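Local coordinates for nucleotidyl transferase AbiEii/AbiGii toxin family protein (Mycobacterium tuberculosis, PDB 6Y56) that acts as a nucleotidyltransferase toxin of a toxin-antitoxin system and probably blocks growth by inactivating tRNA acceptor stems, at residues A[86-99]-A[106-118]. Residues are numbered along the deposited sequence; the frame is centred on the assembly and turned at random.
Sequences IDGARVGGFEFGVQ and RHWQLRVRHTELG
His114 turns its edge into one face of the Phe94 ring, a T-shaped pair with planes at 75°. His114 CD2 lies 3.8 Å from Phe94 CZ. The two faces of the His114 ring are also occupied. Gly93 O lies over one, and CD1 of Leu117 sits on the opposite one. His114 ND1 accepts hydrogen bonds from the backbone N of Glu116 and Leu117, both tilted from the ring plane, which helps hold the imidazole's rotation.

These residues lie at the open end of a beta hairpin, strands 94-100 and 107-114, within the mixed sheet of a nucleotidyltransferase-like fold. Glu95, Gly97 and Gln99 form hydrogen-bonded antiparallel pairs with Arg113, Arg111 and Gln109. Thr115 N hydrogen-bonds Gly93 O just past the strands.

Phe94, Phe96, Val98, Leu110, Val112 and His114 share one face of the hairpin. Phe94 also packs on helix 19-38. CD1 of Phe96 touches Val112 CG1 at 3.6 Å. Leu110 CD1 lies at the edge of the Phe96 ring and reaches Val98 CG1 at 3.7 Å. Beside this row, Trp108 CE3 packs 3.8 Å from Val98 CB; Trp108 NE1 donates a hydrogen bond to Gly105 O.

The other face is polar. Gln109 CD lies over one face of the Arg111 guanidinium, toward its rim. Arg113 bends at chi3 (46°), bringing its guanidinium edge to Glu95 in a salt bridge. The 2.3 Å between Arg113 NH2 and Glu95 OE1 is implausibly short, so the exact geometry is doubtful. Arg90 joins through a long bridge to the same carboxylate. Arg90 NH2 also donates to a lone pair of Gly92 O at 3.0 Å.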
loop_
_atom_site.group_PDB
_atom_site.type_symbol
_atom_site.label_atom_id
_atom_site.label_comp_id
_atom_site.label_asym_id
_atom_site.label_seq_id
_atom_site.Cartn_x
_atom_site.Cartn_y
_atom_site.Cartn_z
ATOM N N ILE A 86 12.218 10.026 11.056
ATOM C CA ILE A 86 11.188 9.316 11.810
ATOM C C ILE A 86 11.714 8.902 13.176
ATOM O O ILE A 86 11.055 9.108 14.203
ATOM C CB ILE A 86 10.692 8.094 11.020
ATOM C CG1 ILE A 86 9.973 8.538 9.741
ATOM C CG2 ILE A 86 9.760 7.253 11.892
ATOM C CD1 ILE A 86 9.590 7.389 8.836
ATOM N N ASP A 87 12.909 8.306 13.207
ATOM C CA ASP A 87 13.397 7.668 14.423
ATOM C C ASP A 87 13.645 8.696 15.526
ATOM O O ASP A 87 14.493 9.584 15.390
ATOM C CB ASP A 87 14.663 6.873 14.127
ATOM C CG ASP A 87 14.998 5.901 15.228
ATOM O OD1 ASP A 87 14.081 5.276 15.792
ATOM O OD2 ASP A 87 16.198 5.769 15.543
ATOM N N GLY A 88 12.909 8.563 16.621
ATOM C CA GLY A 88 13.018 9.472 17.741
ATOM C C GLY A 88 12.175 10.723 17.631
ATOM O O GLY A 88 12.179 11.530 18.569
ATOM N N ALA A 89 11.453 10.905 16.529
ATOM C CA ALA A 89 10.682 12.119 16.315
ATOM C C ALA A 89 9.460 12.159 17.223
ATOM O O ALA A 89 8.868 11.128 17.567
ATOM C CB ALA A 89 10.214 12.199 14.859
ATOM N N ARG A 90 9.070 13.372 17.584
ATOM C CA ARG A 90 7.828 13.624 18.290
ATOM C C ARG A 90 6.965 14.535 17.429
ATOM O O ARG A 90 7.468 15.453 16.773
ATOM C CB ARG A 90 8.097 14.271 19.658
ATOM C CG ARG A 90 6.853 14.823 20.332
ATOM C CD ARG A 90 7.091 15.165 21.806
ATOM N NE ARG A 90 7.508 13.991 22.560
ATOM C CZ ARG A 90 6.681 13.058 23.011
ATOM N NH1 ARG A 90 7.157 12.016 23.681
ATOM N NH2 ARG A 90 5.377 13.165 22.795
ATOM N N VAL A 91 5.671 14.231 17.372
ATOM C CA VAL A 91 4.693 15.103 16.739
ATOM C C VAL A 91 3.573 15.211 17.753
ATOM O O VAL A 91 2.801 14.266 17.929
ATOM C CB VAL A 91 4.176 14.555 15.405
ATOM C CG1 VAL A 91 3.186 15.533 14.794
ATOM C CG2 VAL A 91 5.327 14.278 14.442
ATOM N N GLY A 92 3.525 16.335 18.463
ATOM C CA GLY A 92 2.570 16.459 19.548
ATOM C C GLY A 92 2.783 15.354 20.561
ATOM O O GLY A 92 3.899 15.121 21.040
ATOM N N GLY A 93 1.709 14.637 20.869
ATOM C CA GLY A 93 1.752 13.585 21.865
ATOM C C GLY A 93 2.437 12.301 21.427
ATOM O O GLY A 93 2.716 11.455 22.281
ATOM N N PHE A 94 2.701 12.125 20.134
ATOM C CA PHE A 94 3.252 10.865 19.646
ATOM C C PHE A 94 4.769 10.921 19.554
ATOM O O PHE A 94 5.338 11.915 19.094
ATOM C CB PHE A 94 2.727 10.532 18.249
ATOM C CG PHE A 94 1.268 10.189 18.209
ATOM C CD1 PHE A 94 0.821 8.907 18.514
ATOM C CD2 PHE A 94 0.342 11.167 17.884
ATOM C CE1 PHE A 94 -0.536 8.601 18.475
ATOM C CE2 PHE A 94 -1.014 10.869 17.839
ATOM C CZ PHE A 94 -1.453 9.588 18.133
ATOM N N GLU A 95 5.412 9.823 19.935
ATOM C CA GLU A 95 6.825 9.592 19.683
ATOM C C GLU A 95 6.949 8.366 18.798
ATOM O O GLU A 95 6.200 7.398 18.961
ATOM C CB GLU A 95 7.596 9.344 20.989
ATOM C CG GLU A 95 9.111 9.311 20.805
ATOM C CD GLU A 95 9.848 8.908 22.070
ATOM O OE1 GLU A 95 9.302 9.123 23.173
ATOM O OE2 GLU A 95 10.973 8.376 21.959
ATOM N N PHE A 96 7.894 8.415 17.863
ATOM C CA PHE A 96 8.074 7.369 16.870
ATOM C C PHE A 96 9.460 6.762 16.978
ATOM O O PHE A 96 10.423 7.427 17.359
ATOM C CB PHE A 96 7.904 7.936 15.466
ATOM C CG PHE A 96 6.549 8.541 15.238
ATOM C CD1 PHE A 96 5.493 7.756 14.791
ATOM C CD2 PHE A 96 6.307 9.874 15.518
ATOM C CE1 PHE A 96 4.237 8.299 14.591
ATOM C CE2 PHE A 96 5.038 10.417 15.313
ATOM C CZ PHE A 96 4.011 9.625 14.861
ATOM N N GLY A 97 9.548 5.494 16.621
ATOM C CA GLY A 97 10.833 4.835 16.482
ATOM C C GLY A 97 10.743 3.824 15.364
ATOM O O GLY A 97 9.679 3.248 15.108
ATOM N N VAL A 98 11.857 3.626 14.673
ATOM C CA VAL A 98 11.943 2.617 13.628
ATOM C C VAL A 98 13.150 1.734 13.889
ATOM O O VAL A 98 14.222 2.226 14.261
ATOM C CB VAL A 98 11.967 3.208 12.200
ATOM C CG1 VAL A 98 10.554 3.647 11.775
ATOM C CG2 VAL A 98 12.964 4.359 12.101
ATOM N N GLN A 99 12.970 0.433 13.695
ATOM C CA GLN A 99 14.029 -0.553 13.836
ATOM C C GLN A 99 14.135 -1.329 12.532
ATOM O O GLN A 99 13.127 -1.791 11.997
ATOM C CB GLN A 99 13.712 -1.519 14.972
ATOM C CG GLN A 99 14.831 -2.511 15.222
ATOM C CD GLN A 99 14.623 -3.320 16.482
ATOM O OE1 GLN A 99 15.573 -3.586 17.224
ATOM N NE2 GLN A 99 13.377 -3.719 16.737
ATOM N N ARG A 106 15.788 -0.760 3.919
ATOM C CA ARG A 106 14.538 -0.386 3.277
ATOM C C ARG A 106 13.306 -0.985 3.928
ATOM O O ARG A 106 12.192 -0.733 3.453
ATOM C CB ARG A 106 14.591 -0.732 1.783
ATOM C CG ARG A 106 15.450 0.263 1.010
ATOM C CD ARG A 106 15.687 -0.136 -0.423
ATOM N NE ARG A 106 16.325 0.975 -1.118
ATOM C CZ ARG A 106 15.662 1.968 -1.705
ATOM N NH1 ARG A 106 14.329 1.979 -1.722
ATOM N NH2 ARG A 106 16.339 2.951 -2.286
ATOM N N HIS A 107 13.455 -1.742 5.011
ATOM C CA HIS A 107 12.300 -2.290 5.713
ATOM C C HIS A 107 12.479 -2.108 7.209
ATOM O O HIS A 107 13.528 -2.452 7.765
ATOM C CB HIS A 107 12.013 -3.755 5.392
ATOM C CG HIS A 107 10.695 -4.221 5.940
ATOM N ND1 HIS A 107 10.548 -4.674 7.234
ATOM C CD2 HIS A 107 9.456 -4.246 5.392
ATOM C CE1 HIS A 107 9.284 -4.991 7.450
ATOM N NE2 HIS A 107 8.600 -4.744 6.347
ATOM N N TRP A 108 11.454 -1.572 7.856
ATOM C CA TRP A 108 11.565 -1.112 9.228
ATOM C C TRP A 108 10.315 -1.499 9.995
ATOM O O TRP A 108 9.210 -1.475 9.450
ATOM C CB TRP A 108 11.739 0.413 9.291
ATOM C CG TRP A 108 12.938 0.866 8.533
ATOM C CD1 TRP A 108 13.058 0.979 7.174
ATOM C CD2 TRP A 108 14.217 1.211 9.076
ATOM N NE1 TRP A 108 14.335 1.380 6.842
ATOM C CE2 TRP A 108 15.059 1.532 7.996
ATOM C CE3 TRP A 108 14.724 1.296 10.376
ATOM C CZ2 TRP A 108 16.380 1.930 8.176
ATOM C CZ3 TRP A 108 16.031 1.687 10.554
ATOM C CH2 TRP A 108 16.848 1.997 9.460
ATOM N N GLN A 109 10.487 -1.855 11.256
ATOM C CA GLN A 109 9.362 -1.961 12.165
ATOM C C GLN A 109 9.132 -0.595 12.794
ATOM O O GLN A 109 10.077 0.027 13.292
ATOM C CB GLN A 109 9.647 -2.992 13.253
ATOM C CG GLN A 109 8.521 -3.059 14.272
ATOM C CD GLN A 109 8.547 -4.301 15.136
ATOM O OE1 GLN A 109 9.553 -5.021 15.205
ATOM N NE2 GLN A 109 7.435 -4.554 15.817
ATOM N N LEU A 110 7.881 -0.141 12.778
ATOM C CA LEU A 110 7.512 1.146 13.347
ATOM C C LEU A 110 6.893 0.942 14.720
ATOM O O LEU A 110 5.999 0.112 14.885
ATOM C CB LEU A 110 6.504 1.849 12.440
ATOM C CG LEU A 110 5.970 3.194 12.936
ATOM C CD1 LEU A 110 7.052 4.238 12.900
ATOM C CD2 LEU A 110 4.801 3.605 12.067
ATOM N N ARG A 111 7.350 1.715 15.696
ATOM C CA ARG A 111 6.734 1.727 17.009
ATOM C C ARG A 111 6.289 3.145 17.308
ATOM O O ARG A 111 6.963 4.108 16.936
ATOM C CB ARG A 111 7.698 1.215 18.075
ATOM C CG ARG A 111 7.903 -0.295 17.988
ATOM C CD ARG A 111 8.702 -0.837 19.163
ATOM N NE ARG A 111 8.785 -2.298 19.155
ATOM C CZ ARG A 111 9.721 -2.998 18.517
ATOM N NH1 ARG A 111 10.664 -2.377 17.816
ATOM N NH2 ARG A 111 9.713 -4.326 18.577
ATOM N N VAL A 112 5.113 3.276 17.902
ATOM C CA VAL A 112 4.559 4.583 18.214
ATOM C C VAL A 112 4.095 4.556 19.662
ATOM O O VAL A 112 3.625 3.526 20.152
ATOM C CB VAL A 112 3.428 5.011 17.243
ATOM C CG1 VAL A 112 3.788 4.702 15.789
ATOM C CG2 VAL A 112 2.129 4.347 17.569
ATOM N N ARG A 113 4.258 5.675 20.353
ATOM C CA ARG A 113 3.807 5.767 21.734
ATOM C C ARG A 113 3.233 7.150 21.976
ATOM O O ARG A 113 3.872 8.156 21.659
ATOM C CB ARG A 113 4.956 5.504 22.710
ATOM C CG ARG A 113 4.516 5.427 24.163
ATOM C CD ARG A 113 5.727 5.382 25.083
ATOM N NE ARG A 113 6.716 6.381 24.697
ATOM C CZ ARG A 113 6.633 7.673 25.002
ATOM N NH1 ARG A 113 5.601 8.127 25.703
ATOM N NH2 ARG A 113 7.578 8.514 24.600
ATOM N N HIS A 114 2.036 7.205 22.539
ATOM C CA HIS A 114 1.421 8.477 22.862
ATOM C C HIS A 114 1.514 8.714 24.359
ATOM O O HIS A 114 1.314 7.791 25.152
ATOM C CB HIS A 114 -0.039 8.506 22.420
ATOM C CG HIS A 114 -0.665 9.855 22.540
ATOM N ND1 HIS A 114 -1.191 10.322 23.727
ATOM C CD2 HIS A 114 -0.824 10.852 21.640
ATOM C CE1 HIS A 114 -1.662 11.542 23.547
ATOM N NE2 HIS A 114 -1.453 11.887 22.289
ATOM N N THR A 115 1.806 9.963 24.734
ATOM C CA THR A 115 2.047 10.295 26.138
ATOM C C THR A 115 0.895 9.855 27.033
ATOM O O THR A 115 1.119 9.322 28.126
ATOM C CB THR A 115 2.291 11.799 26.287
ATOM O OG1 THR A 115 1.110 12.517 25.903
ATOM C CG2 THR A 115 3.462 12.245 25.418
ATOM N N GLU A 116 -0.343 10.073 26.591
ATOM C CA GLU A 116 -1.525 9.693 27.354
ATOM C C GLU A 116 -2.114 8.360 26.924
ATOM O O GLU A 116 -2.442 7.528 27.776
ATOM C CB GLU A 116 -2.600 10.781 27.238
ATOM C CG GLU A 116 -2.068 12.203 27.427
ATOM C CD GLU A 116 -3.008 13.263 26.868
ATOM O OE1 GLU A 116 -2.614 13.989 25.926
ATOM O OE2 GLU A 116 -4.145 13.372 27.376
ATOM N N LEU A 117 -2.243 8.128 25.622
ATOM C CA LEU A 117 -2.959 6.968 25.115
ATOM C C LEU A 117 -2.092 5.724 25.004
ATOM O O LEU A 117 -2.626 4.636 24.762
ATOM C CB LEU A 117 -3.597 7.309 23.773
ATOM C CG LEU A 117 -4.404 8.603 23.877
ATOM C CD1 LEU A 117 -4.954 9.018 22.532
ATOM C CD2 LEU A 117 -5.531 8.445 24.897
ATOM N N GLY A 118 -0.789 5.847 25.187
ATOM C CA GLY A 118 0.067 4.685 25.254
ATOM C C GLY A 118 0.521 4.192 23.895
ATOM O O GLY A 118 0.464 4.890 22.877
#